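Proteinase K (Serratia sp., PDB 2B6N) probably cleaves peptide bonds in proteins as a subtilisin-like serine endopeptidase, this chain being the calcium-binding catalytic domain of a longer precursor. Local coordinates at residues P124-M129 and G150-V155; A157-S162 and S188-Y193; I176-T181 and L197-P202; G203-S208 and T219-S224; A231-L236 and K272-L277. All blocks are in the same frame, centred on the assembly; numbering follows the deposited sequence.

Contact 1 (P124-M129 and G150-V155)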
# COMPACT_ATOMS: atom_id res chain seq x y z
N PRO A 124 16.14 5.53 -0.70
CA PRO A 124 15.18 4.62 -0.04
C PRO A 124 13.84 4.66 -0.77
O PRO A 124 13.30 5.76 -1.03
CB PRO A 124 15.04 5.21 1.37
CG PRO A 124 16.27 6.10 1.56
CD PRO A 124 16.63 6.60 0.20
N ALA A 125 13.32 3.49 -1.14
CA ALA A 125 12.15 3.40 -2.00
C ALA A 125 11.22 2.27 -1.58
O ALA A 125 11.67 1.21 -1.19
CB ALA A 125 12.58 3.19 -3.48
N VAL A 126 9.92 2.52 -1.69
CA VAL A 126 8.91 1.49 -1.51
C VAL A 126 7.97 1.57 -2.72
O VAL A 126 7.74 2.65 -3.26
CB VAL A 126 8.12 1.65 -0.17
CG1 VAL A 126 7.32 2.94 -0.13
CG2 VAL A 126 7.18 0.47 0.06
N ALA A 127 7.45 0.43 -3.15
CA ALA A 127 6.47 0.41 -4.24
C ALA A 127 5.22 -0.28 -3.73
O ALA A 127 5.31 -1.29 -3.03
CB ALA A 127 7.02 -0.31 -5.47
N ASN A 128 4.05 0.26 -4.08
CA ASN A 128 2.78 -0.34 -3.70
C ASN A 128 2.04 -0.84 -4.93
O ASN A 128 1.91 -0.10 -5.91
CB ASN A 128 1.90 0.70 -3.00
CG ASN A 128 0.59 0.11 -2.51
OD1 ASN A 128 -0.46 0.18 -3.21
ND2 ASN A 128 0.63 -0.51 -1.35
N MET A 129 1.54 -2.08 -4.86
CA MET A 129 0.71 -2.65 -5.91
C MET A 129 -0.65 -3.08 -5.38
O MET A 129 -0.82 -4.23 -4.97
CB MET A 129 1.43 -3.85 -6.55
CG MET A 129 2.75 -3.48 -7.22
SD MET A 129 3.47 -4.91 -8.09
CE MET A 129 2.35 -5.08 -9.46
N GLY A 150 16.60 -3.80 -4.60
CA GLY A 150 16.61 -2.93 -3.43
C GLY A 150 15.35 -2.14 -3.11
O GLY A 150 15.38 -1.27 -2.26
N ILE A 151 14.25 -2.43 -3.80
CA ILE A 151 13.00 -1.71 -3.57
C ILE A 151 12.02 -2.63 -2.86
O ILE A 151 11.72 -3.71 -3.35
CB ILE A 151 12.36 -1.16 -4.88
CG1 ILE A 151 13.30 -0.16 -5.58
CG2 ILE A 151 11.01 -0.50 -4.61
CD1 ILE A 151 13.96 -0.71 -6.84
N THR A 152 11.54 -2.19 -1.70
CA THR A 152 10.54 -2.94 -0.96
C THR A 152 9.22 -2.87 -1.73
O THR A 152 8.74 -1.77 -1.99
CB THR A 152 10.37 -2.33 0.47
OG1 THR A 152 11.62 -2.43 1.18
CG2 THR A 152 9.25 -3.03 1.26
N PHE A 153 8.67 -4.03 -2.08
CA PHE A 153 7.33 -4.11 -2.70
C PHE A 153 6.26 -4.60 -1.74
O PHE A 153 6.42 -5.61 -1.06
CB PHE A 153 7.36 -5.03 -3.93
CG PHE A 153 7.68 -4.33 -5.19
CD1 PHE A 153 8.94 -3.78 -5.39
CD2 PHE A 153 6.73 -4.20 -6.18
CE1 PHE A 153 9.24 -3.12 -6.56
CE2 PHE A 153 7.02 -3.54 -7.36
CZ PHE A 153 8.27 -2.99 -7.55
N VAL A 154 5.14 -3.88 -1.74
CA VAL A 154 4.01 -4.16 -0.86
C VAL A 154 2.79 -4.29 -1.78
O VAL A 154 2.56 -3.43 -2.62
CB VAL A 154 3.78 -3.01 0.15
CG1 VAL A 154 2.61 -3.36 1.10
CG2 VAL A 154 5.06 -2.73 0.98
N VAL A 155 2.03 -5.37 -1.62
CA VAL A 155 0.96 -5.72 -2.56
C VAL A 155 -0.31 -6.19 -1.85
O VAL A 155 -0.24 -6.75 -0.74
CB VAL A 155 1.40 -6.80 -3.64
CG1 VAL A 155 2.76 -6.44 -4.22
CG2 VAL A 155 1.42 -8.24 -3.06
O HOH W 1 13.30 -0.38 0.33
O HOH W 2 15.18 1.12 -1.33
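Ala127 CB sits over the centre of one face of the Phe153 ring, 3.6 Å from the centroid and almost on the ring normal. This is a CH-pi contact. Met129 reaches the same ring differently. CG lies beside its own backbone N (chi1 -62°) and the chain runs on extended at chi2 (-174°), which puts SD at the ring edge, close to the ring plane. SD is 3.8 Å from Phe153 CD2, a Met-aromatic contact. Met129 CB also meets Val155 CG1 at 3.7 Å.

The other face of the sheet carries Val126, Asn128, Thr152 and Val154. Val126 CG2 meets Val154 CG2 at 3.9 Å, the two side chains crossing at a slant. Helix 223-240 covers this face, while helices 107-120 and 137-148 pack on the Phe153 side. Asn128 OD1 is hydrogen-bonded to Ser130 OG, and ND2 weakly to Ser227 OG.

The strands run parallel. Ala127 N donates to Thr152 O at 2.8 Å, Val154 N to Ala127 O at 2.9 Å and Met129 N to Val154 O at 2.8 Å. Two waters bridge the segments, one from Ala125 N to Gly150 O, the other from Ala125 O to Thr152 OG1.

The Phe153 face is apolar; the other mixes valines with Thr152 and Asn128, whose amide lies near the predicted charge relay.

Contact 2 (A157-S162 and S188-Y193). With SO4 (sulfate ion), chain D.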
# COMPACT_ATOMS: atom_id res chain seq x y z
N ALA A 157 -3.45 -8.55 -1.05
CA ALA A 157 -3.69 -10.00 -1.08
C ALA A 157 -4.81 -10.37 -2.07
O ALA A 157 -4.79 -11.45 -2.66
CB ALA A 157 -4.02 -10.54 0.31
N GLY A 158 -5.75 -9.45 -2.29
CA GLY A 158 -6.88 -9.69 -3.18
C GLY A 158 -8.20 -9.81 -2.41
O GLY A 158 -8.21 -10.11 -1.22
N ASN A 159 -9.31 -9.60 -3.12
CA ASN A 159 -10.64 -9.52 -2.49
C ASN A 159 -11.54 -10.72 -2.81
O ASN A 159 -12.75 -10.55 -2.97
CB ASN A 159 -11.35 -8.23 -2.94
CG ASN A 159 -10.52 -6.98 -2.68
OD1 ASN A 159 -10.57 -6.01 -3.46
ND2 ASN A 159 -9.74 -7.00 -1.62
N ASP A 160 -10.95 -11.91 -2.87
CA ASP A 160 -11.64 -13.12 -3.38
C ASP A 160 -12.16 -14.04 -2.27
O ASP A 160 -12.73 -15.11 -2.55
CB ASP A 160 -10.68 -13.89 -4.29
CG ASP A 160 -10.05 -13.01 -5.35
OD1 ASP A 160 -10.77 -12.71 -6.31
OD2 ASP A 160 -8.85 -12.61 -5.23
N ASN A 161 -11.94 -13.65 -1.01
CA ASN A 161 -12.25 -14.51 0.13
C ASN A 161 -11.68 -15.93 -0.09
O ASN A 161 -12.35 -16.96 0.15
CB ASN A 161 -13.77 -14.49 0.37
CG ASN A 161 -14.19 -15.27 1.60
OD1 ASN A 161 -15.32 -15.81 1.65
ND2 ASN A 161 -13.33 -15.33 2.59
N SER A 162 -10.43 -15.98 -0.57
CA SER A 162 -9.78 -17.23 -0.98
C SER A 162 -8.32 -17.22 -0.54
O SER A 162 -7.81 -16.21 -0.04
CB SER A 162 -9.84 -17.40 -2.50
OG SER A 162 -11.16 -17.59 -2.94
N SER A 188 -11.57 -8.75 7.10
CA SER A 188 -12.65 -8.30 6.22
C SER A 188 -13.23 -9.49 5.47
O SER A 188 -12.47 -10.39 5.07
CB SER A 188 -12.13 -7.25 5.21
OG SER A 188 -11.51 -6.15 5.89
N SER A 189 -14.54 -9.50 5.25
CA SER A 189 -15.20 -10.69 4.67
C SER A 189 -14.65 -11.10 3.30
O SER A 189 -14.68 -12.29 2.94
CB SER A 189 -16.72 -10.47 4.56
OG SER A 189 -16.98 -9.37 3.70
N PHE A 190 -14.15 -10.11 2.55
CA PHE A 190 -13.64 -10.32 1.20
C PHE A 190 -12.14 -10.65 1.20
O PHE A 190 -11.60 -10.99 0.17
CB PHE A 190 -13.86 -9.05 0.36
CG PHE A 190 -13.32 -7.81 1.01
CD1 PHE A 190 -11.95 -7.56 1.02
CD2 PHE A 190 -14.17 -6.93 1.67
CE1 PHE A 190 -11.43 -6.43 1.67
CE2 PHE A 190 -13.67 -5.80 2.31
CZ PHE A 190 -12.30 -5.54 2.30
N SER A 191 -11.45 -10.49 2.33
CA SER A 191 -9.98 -10.58 2.31
C SER A 191 -9.48 -11.99 1.97
O SER A 191 -9.88 -12.98 2.61
CB SER A 191 -9.33 -10.13 3.63
OG SER A 191 -7.90 -10.10 3.49
N ASN A 192 -8.59 -12.07 0.99
CA ASN A 192 -7.83 -13.29 0.80
C ASN A 192 -6.98 -13.53 2.04
O ASN A 192 -6.78 -12.63 2.86
CB ASN A 192 -6.97 -13.22 -0.46
CG ASN A 192 -7.80 -13.33 -1.73
OD1 ASN A 192 -8.99 -13.66 -1.68
ND2 ASN A 192 -7.18 -13.04 -2.86
N TYR A 193 -6.46 -14.75 2.18
CA TYR A 193 -5.90 -15.22 3.43
C TYR A 193 -4.88 -16.32 3.12
O TYR A 193 -4.68 -16.70 1.94
CB TYR A 193 -7.03 -15.74 4.36
CG TYR A 193 -7.88 -16.83 3.73
CD1 TYR A 193 -7.41 -18.14 3.65
CD2 TYR A 193 -9.14 -16.54 3.19
CE1 TYR A 193 -8.16 -19.14 3.05
CE2 TYR A 193 -9.91 -17.55 2.60
CZ TYR A 193 -9.40 -18.85 2.54
OH TYR A 193 -10.12 -19.86 1.97
S SO4 D . -16.63 -6.30 5.72
O1 SO4 D . -17.71 -5.82 6.58
O2 SO4 D . -17.16 -6.88 4.49
O3 SO4 D . -15.89 -7.35 6.43
O4 SO4 D . -15.81 -5.15 5.35
O HOH W 3 -12.40 -19.42 1.10
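Asn192 is gripped by the loop 157-162 through both ends of its amide. ND2 donates to Ala157 O and to Asp160 OD2, each at 2.9 Å. The Asp160 carboxylate lies nearly coplanar with the amide and takes the bond on its anti lone pair. At the other end of the amide OD1 accepts from Ser162 N at 2.9 Å, with the donor well above the carbonyl plane, and from Asp160 N in a weaker, more bent bond. CG stands beside the Asn192 backbone N (chi1 -73°), which brings the amide into the curl of the loop. The backbone adds its own link, Asn192 N to Gly158 O at 3.0 Å.

Two further backbone bonds flank this centre. Asn161 N donates to Phe190 O at 2.9 Å, and Tyr193 N donates to Ser162 O at 3.0 Å. Ser162 O also lies over one face of the Tyr193 ring, toward its rim. A water bridges Tyr193 OH and Asn161 O. Ser162 OG bonds back to Asp160 O within its own loop.

Residues 188-191 form a type I turn. Ser189 N and OG hold a sulfate, probably from the crystallisation liquor, and Ser204 OG binds it too. Ser188 OG bonds to Ser180 and Ser204.

Asn159 packs beside Phe190 and close to the predicted nucleophile Ser224. As in other subtilases, it is probably the oxyanion-hole asparagine. Asn159 and Phe190 also pack against a bound peptide. One buried amide thus satisfies several backbone groups of the loop, which probably fixes its shape beside the active site.

Contact 3 (I176-T181 and L197-P202)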
# COMPACT_ATOMS: atom_id res chain seq x y z
N ILE A 176 5.65 -8.22 -0.05
CA ILE A 176 4.97 -8.17 1.26
C ILE A 176 3.48 -8.15 0.91
O ILE A 176 2.99 -7.19 0.30
CB ILE A 176 5.34 -6.92 2.08
CG1 ILE A 176 6.83 -6.94 2.44
CG2 ILE A 176 4.52 -6.85 3.39
CD1 ILE A 176 7.38 -5.55 2.75
N THR A 177 2.78 -9.22 1.28
CA THR A 177 1.38 -9.42 0.85
C THR A 177 0.44 -9.11 2.01
O THR A 177 0.61 -9.66 3.10
CB THR A 177 1.18 -10.85 0.28
OG1 THR A 177 2.01 -10.97 -0.89
CG2 THR A 177 -0.31 -11.13 -0.11
N VAL A 178 -0.54 -8.25 1.76
CA VAL A 178 -1.30 -7.60 2.84
C VAL A 178 -2.77 -7.98 2.79
O VAL A 178 -3.46 -7.72 1.79
CB VAL A 178 -1.12 -6.04 2.77
CG1 VAL A 178 -1.81 -5.35 3.95
CG2 VAL A 178 0.38 -5.67 2.70
N GLY A 179 -3.25 -8.62 3.85
CA GLY A 179 -4.69 -8.87 4.01
C GLY A 179 -5.37 -7.68 4.67
O GLY A 179 -4.71 -6.79 5.20
N SER A 180 -6.71 -7.69 4.64
CA SER A 180 -7.53 -6.55 5.08
C SER A 180 -8.29 -6.86 6.37
O SER A 180 -8.82 -7.97 6.53
CB SER A 180 -8.55 -6.22 3.98
OG SER A 180 -9.44 -5.21 4.40
N THR A 181 -8.38 -5.87 7.28
CA THR A 181 -9.20 -5.98 8.49
C THR A 181 -10.26 -4.89 8.59
O THR A 181 -10.17 -3.86 7.90
CB THR A 181 -8.35 -5.89 9.77
OG1 THR A 181 -7.67 -4.62 9.80
CG2 THR A 181 -7.31 -7.03 9.83
N LEU A 197 0.15 -14.53 2.72
CA LEU A 197 0.12 -13.26 3.48
C LEU A 197 1.34 -13.05 4.36
O LEU A 197 1.86 -14.01 4.93
CB LEU A 197 -1.12 -13.17 4.37
CG LEU A 197 -2.35 -12.52 3.74
CD1 LEU A 197 -2.82 -13.36 2.59
CD2 LEU A 197 -3.44 -12.41 4.80
N ASP A 198 1.75 -11.79 4.52
CA ASP A 198 2.78 -11.41 5.48
C ASP A 198 2.22 -10.68 6.70
O ASP A 198 2.78 -10.78 7.80
CB ASP A 198 3.84 -10.56 4.77
CG ASP A 198 4.59 -11.35 3.73
OD1 ASP A 198 5.37 -12.26 4.14
OD2 ASP A 198 4.37 -11.15 2.53
N ILE A 199 1.11 -9.96 6.51
CA ILE A 199 0.60 -9.05 7.55
C ILE A 199 -0.84 -8.65 7.18
O ILE A 199 -1.26 -8.80 6.03
CB ILE A 199 1.53 -7.79 7.66
CG1 ILE A 199 1.34 -7.04 8.99
CG2 ILE A 199 1.36 -6.87 6.42
CD1 ILE A 199 2.52 -6.15 9.34
N TYR A 200 -1.58 -8.19 8.19
CA TYR A 200 -2.92 -7.65 8.00
C TYR A 200 -2.87 -6.14 8.31
O TYR A 200 -2.06 -5.67 9.12
CB TYR A 200 -3.89 -8.32 8.98
CG TYR A 200 -4.58 -9.56 8.46
CD1 TYR A 200 -4.20 -10.83 8.92
CD2 TYR A 200 -5.62 -9.47 7.55
CE1 TYR A 200 -4.83 -11.99 8.45
CE2 TYR A 200 -6.27 -10.62 7.08
CZ TYR A 200 -5.88 -11.87 7.54
OH TYR A 200 -6.55 -12.98 7.07
N ALA A 201 -3.75 -5.39 7.65
CA ALA A 201 -3.85 -3.94 7.85
C ALA A 201 -5.30 -3.50 7.60
O ALA A 201 -6.04 -4.21 6.90
CB ALA A 201 -2.88 -3.20 6.91
N PRO A 202 -5.72 -2.35 8.17
CA PRO A 202 -7.07 -1.83 7.91
C PRO A 202 -7.39 -1.71 6.44
O PRO A 202 -6.65 -1.05 5.68
CB PRO A 202 -7.03 -0.44 8.55
CG PRO A 202 -6.13 -0.64 9.75
CD PRO A 202 -4.99 -1.50 9.13
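The last two strands of the seven-stranded parallel sheet meet here, with 199-202 as one of its two edge strands. Gly179 N donates to Ile199 O and Ala201 N to Gly179 O, each at 3.0 Å. Thr181 N closes the ladder on Ala201 O.

At the start of the pair the ladder changes character. Asp198 takes the place of a backbone partner with its side chain. CG beside its own N (chi1 -65°) turns the carboxylate toward strand 176-181, where OD2 accepts from Thr177 N at 2.8 Å, in a fairly straight bond on the anti lone pair. Asp198 N returns a bond to Thr177 O, also at 2.8 Å. Thr177 O additionally receives a weak bond from Ile199 N. The Thr177 hydroxyl turns elsewhere, to Ala170 O.

The strands cross at 43°, in keeping with the twist of an alpha/beta subtilase sheet. Strand 152-156 borders 176-181 on its other side. The face with Val178, Ile199 and Ala201 lies under helix 223-240. Val178 splits its methyls there: CG1 meets Ala201 CB at 3.8 Å, and CG2 lies alongside Ile199 CG2. On this face too, Ser180 OG pairs with Ser188 OG.

On the opposite face Tyr200 leans across Gly179, which has no side chain in the way. Tyr200 CD2 comes within 3.4 Å of Gly179 C. Leu197 CD2 lies over one face of the ring, toward its rim, and Thr181 CG2 meets Tyr200 CD2 obliquely at 3.7 Å. The ring hydroxyl ends on Ala265 O. At the far end Pro202 packs on Trp8, Arg12 and Ile13 of helix 8-13.

Contact 4 (G203-S208 and T219-S224). With SO4 (sulfate ion), chain D.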
# COMPACT_ATOMS: atom_id res chain seq x y z
N GLY A 203 -8.50 -2.30 6.03
CA GLY A 203 -8.90 -2.24 4.62
C GLY A 203 -10.38 -2.03 4.37
O GLY A 203 -10.75 -1.69 3.25
N SER A 204 -11.22 -2.23 5.38
CA SER A 204 -12.66 -1.96 5.22
C SER A 204 -13.00 -0.50 5.56
O SER A 204 -12.59 0.01 6.62
CB SER A 204 -13.49 -2.92 6.09
OG SER A 204 -13.44 -4.28 5.64
N SER A 205 -13.74 0.17 4.67
CA SER A 205 -14.24 1.56 4.86
C SER A 205 -13.12 2.54 5.23
O SER A 205 -13.12 3.14 6.30
CB SER A 205 -15.39 1.62 5.89
OG SER A 205 -16.50 0.87 5.44
N ILE A 206 -12.16 2.65 4.32
CA ILE A 206 -10.98 3.50 4.49
C ILE A 206 -11.21 4.82 3.75
O ILE A 206 -11.51 4.81 2.56
CB ILE A 206 -9.69 2.81 3.92
CG1 ILE A 206 -9.40 1.49 4.67
CG2 ILE A 206 -8.48 3.79 3.91
CD1 ILE A 206 -9.23 1.65 6.21
N THR A 207 -11.06 5.94 4.46
CA THR A 207 -11.21 7.25 3.84
C THR A 207 -9.86 7.80 3.40
O THR A 207 -8.85 7.70 4.14
CB THR A 207 -11.89 8.25 4.78
OG1 THR A 207 -13.13 7.70 5.26
CG2 THR A 207 -12.17 9.57 4.01
N SER A 208 -9.84 8.39 2.21
CA SER A 208 -8.61 8.96 1.63
C SER A 208 -8.99 9.93 0.50
O SER A 208 -10.17 10.18 0.27
CB SER A 208 -7.68 7.85 1.12
OG SER A 208 -6.40 8.36 0.80
N THR A 219 -14.57 6.91 0.49
CA THR A 219 -14.44 5.87 1.49
C THR A 219 -14.79 4.55 0.81
O THR A 219 -15.91 4.39 0.32
CB THR A 219 -15.35 6.11 2.72
OG1 THR A 219 -15.01 7.38 3.29
CG2 THR A 219 -15.16 5.03 3.77
N ILE A 220 -13.82 3.65 0.75
CA ILE A 220 -13.94 2.43 -0.05
C ILE A 220 -13.27 1.28 0.70
O ILE A 220 -12.55 1.52 1.66
CB ILE A 220 -13.42 2.58 -1.51
CG1 ILE A 220 -12.08 3.29 -1.59
CG2 ILE A 220 -14.43 3.37 -2.39
CD1 ILE A 220 -11.49 3.33 -3.01
N SER A 221 -13.52 0.05 0.26
CA SER A 221 -13.02 -1.12 0.98
C SER A 221 -12.21 -1.99 0.04
O SER A 221 -12.53 -2.10 -1.16
CB SER A 221 -14.18 -1.94 1.55
OG SER A 221 -14.95 -1.20 2.50
N GLY A 222 -11.19 -2.64 0.57
CA GLY A 222 -10.43 -3.60 -0.23
C GLY A 222 -9.07 -3.88 0.38
O GLY A 222 -8.56 -3.08 1.16
N THR A 223 -8.48 -5.02 0.02
CA THR A 223 -7.04 -5.22 0.28
C THR A 223 -6.21 -4.14 -0.42
O THR A 223 -5.10 -3.85 0.00
CB THR A 223 -6.56 -6.64 -0.13
OG1 THR A 223 -6.94 -6.92 -1.50
CG2 THR A 223 -7.20 -7.68 0.78
N SER A 224 -6.77 -3.53 -1.47
CA SER A 224 -6.15 -2.38 -2.12
C SER A 224 -5.98 -1.17 -1.18
O SER A 224 -5.08 -0.34 -1.39
CB SER A 224 -6.99 -1.92 -3.31
OG SER A 224 -6.82 -2.82 -4.41
S SO4 D . -16.63 -6.30 5.72
O1 SO4 D . -17.71 -5.82 6.58
O2 SO4 D . -17.16 -6.88 4.49
O3 SO4 D . -15.89 -7.35 6.43
O4 SO4 D . -15.81 -5.15 5.35
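Thr219 lays its CG2 methyl over the backbone of Ser205, 3.5 Å from Ser205 C. Its hydroxyl meets that of Thr207 at 2.7 Å between the two OG1 atoms, and either could be the donor. The two side chains share one face of the hairpin. The same torsion in both, OG1 beside the backbone N (chi1 -53° for Thr207 and -59° for Thr219), brings the two hydroxyls together across the strands.

Thr207 and Thr219 are a non-hydrogen-bonded antiparallel pair. The next pair is hydrogen-bonded: Ile206 N donates to Ile220 O at 2.9 Å, and Ile220 N to Ile206 O at 3.2 Å. Ile206 and Ile220 face the other way, and both pack on Met225 of helix 223-240.

Beyond the strands a side chain takes over from the backbone ladder. Ser221 OG accepts from Ser205 N at 2.8 Å, in a fairly straight bond. Then Gly222 N donates to Gly203 O at 2.9 Å, with the donor lying above the carbonyl plane. Ser204 CB points away from segment 219-224; its OG binds the sulfate and also Ser188 OG.

The segment 219-224 leads into the active-site helix of the subtilase fold. A weak hydrogen bond links OG of Ser224, the predicted nucleophile, and His72 NE2. Ser224 OG and the backbone of Ser221 are also hydrogen-bonded to a bound peptide.

Three successive supports, at Ile220, Ser221 and Gly222, tie the approach to Ser224 to segment 203-208. They probably help hold the peptide-binding backbone in place just before the nucleophile.

Contact 5 (A231-L236 and K272-L277)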
# COMPACT_ATOMS: atom_id res chain seq x y z
N ALA A 231 2.68 -0.00 3.03
CA ALA A 231 3.66 0.78 2.26
C ALA A 231 4.06 2.06 2.99
O ALA A 231 5.24 2.42 3.03
CB ALA A 231 3.10 1.10 0.86
N GLY A 232 3.07 2.73 3.60
CA GLY A 232 3.32 3.95 4.36
C GLY A 232 4.20 3.69 5.57
O GLY A 232 5.09 4.47 5.86
N VAL A 233 3.98 2.57 6.26
CA VAL A 233 4.81 2.21 7.42
C VAL A 233 6.23 1.82 6.99
O VAL A 233 7.20 2.20 7.64
CB VAL A 233 4.14 1.13 8.32
CG1 VAL A 233 5.09 0.62 9.42
CG2 VAL A 233 2.85 1.70 8.96
N ALA A 234 6.36 1.06 5.91
CA ALA A 234 7.70 0.86 5.31
C ALA A 234 8.44 2.19 5.13
O ALA A 234 9.63 2.30 5.48
CB ALA A 234 7.59 0.12 3.96
N ALA A 235 7.74 3.20 4.60
CA ALA A 235 8.32 4.53 4.41
C ALA A 235 8.74 5.16 5.73
O ALA A 235 9.79 5.80 5.80
CB ALA A 235 7.37 5.46 3.67
N LEU A 236 7.93 5.00 6.77
CA LEU A 236 8.33 5.45 8.12
C LEU A 236 9.62 4.79 8.58
O LEU A 236 10.52 5.47 9.08
CB LEU A 236 7.25 5.14 9.16
CG LEU A 236 5.87 5.80 9.00
CD1 LEU A 236 4.96 5.42 10.17
CD2 LEU A 236 5.97 7.31 8.89
N LYS A 272 -0.68 -11.11 12.47
CA LYS A 272 0.12 -9.92 12.69
C LYS A 272 -0.66 -8.75 12.14
O LYS A 272 -1.06 -8.75 10.97
CB LYS A 272 1.47 -10.02 11.97
CG LYS A 272 2.39 -11.15 12.51
CD LYS A 272 3.79 -11.03 11.92
CE LYS A 272 4.73 -12.17 12.38
NZ LYS A 272 4.56 -13.40 11.54
N LEU A 273 -0.89 -7.76 13.00
CA LEU A 273 -1.59 -6.55 12.58
C LEU A 273 -0.60 -5.40 12.52
O LEU A 273 0.16 -5.18 13.46
CB LEU A 273 -2.76 -6.25 13.51
CG LEU A 273 -3.56 -4.97 13.24
CD1 LEU A 273 -4.35 -5.02 11.89
CD2 LEU A 273 -4.50 -4.65 14.42
N LEU A 274 -0.60 -4.67 11.40
CA LEU A 274 0.30 -3.55 11.17
C LEU A 274 0.40 -2.60 12.37
O LEU A 274 -0.63 -2.19 12.93
CB LEU A 274 -0.16 -2.77 9.93
CG LEU A 274 0.73 -1.59 9.52
CD1 LEU A 274 2.13 -2.05 9.11
CD2 LEU A 274 0.05 -0.83 8.37
N PHE A 275 1.63 -2.28 12.74
CA PHE A 275 1.91 -1.34 13.85
C PHE A 275 2.99 -0.36 13.38
O PHE A 275 4.04 -0.79 12.86
CB PHE A 275 2.32 -2.09 15.13
CG PHE A 275 2.54 -1.21 16.32
CD1 PHE A 275 1.45 -0.71 17.04
CD2 PHE A 275 3.85 -0.86 16.72
CE1 PHE A 275 1.65 0.13 18.15
CE2 PHE A 275 4.05 -0.02 17.83
CZ PHE A 275 2.95 0.47 18.55
N SER A 276 2.74 0.94 13.52
CA SER A 276 3.58 1.94 12.86
C SER A 276 4.76 2.48 13.68
O SER A 276 5.61 3.20 13.14
CB SER A 276 2.71 3.12 12.42
OG SER A 276 2.14 3.75 13.56
N LEU A 277 4.77 2.18 14.98
CA LEU A 277 5.77 2.76 15.88
C LEU A 277 6.91 1.81 16.21
O LEU A 277 6.75 0.60 16.09
CB LEU A 277 5.12 3.28 17.16
CG LEU A 277 3.93 4.24 17.00
CD1 LEU A 277 3.47 4.76 18.35
CD2 LEU A 277 4.26 5.41 16.06
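Val233 is the residue of helix 223-240 that meets segment 272-277, near the end of this chain, most fully. Its two methyls reach different partners. CG2 touches Leu274 CD2 at 3.8 Å and Ser276 CB at 3.7 Å. CG1 is anti to the backbone N (chi1 173°), which carries it to the tail backbone, 3.9 Å from Phe275 O. Val233 and Leu274 come from opposing sides and overlap flank to flank. Leu274 presents both methyls, with CD1 lying 3.8 Å from Val233 CB. One turn further along the helix, Leu236 CD1 adds contacts with Ser276, at 3.8 Å to O and 3.9 Å to CB. The segments meet by van der Waals contact, mostly of methyl groups.

Helix 223-240 begins near the predicted nucleophile Ser224 and runs through the subtilase core. Residues 274-277, following short strand 272-273, pack against its flank. That strand pairs with 258-259 in a small antiparallel sheet, separate from the large parallel one.

Around these side chains lies a second apolar layer, in which Ile13 touches Val233, Leu274 and Ser276, and Leu253 of helix 246-256 touches Val233 and Leu274. Polar bonds outside this layer probably help set the path of the tail: the backbones of Lys272 and Leu274 bond to that of Tyr200, and Phe275 O is hydrogen-bonded to Tyr237 OH. Ser276 also packs on Asp14, a calcium ligand, and the Ser276 side chain lies about 8 Å from the bound calcium ion.

In the fold
Contacts 1 and 3 belong to one parallel sheet and touch through strands 152-156 and 176-181. Contact 1 lies inside the sheet, contact 3 at its edge. Contact 5 is also buried, but joins a helix to the tail by van der Waals contact, mostly of methyl groups. Contacts 2 and 4 are only partly buried and richer in polar side-chain bonds. They meet through Ser188 with Ser204 and Gly158 with Thr223, and share the sulfate. Helix 223-240 runs through contacts 4 and 5, and its Ala231 and Ala234 pack on contact 1. Tyr200 of contact 3 pairs by backbone with contact 5. The partly buried loops near the predicted active site are tied to the sheet edge through Ser180 and Thr181.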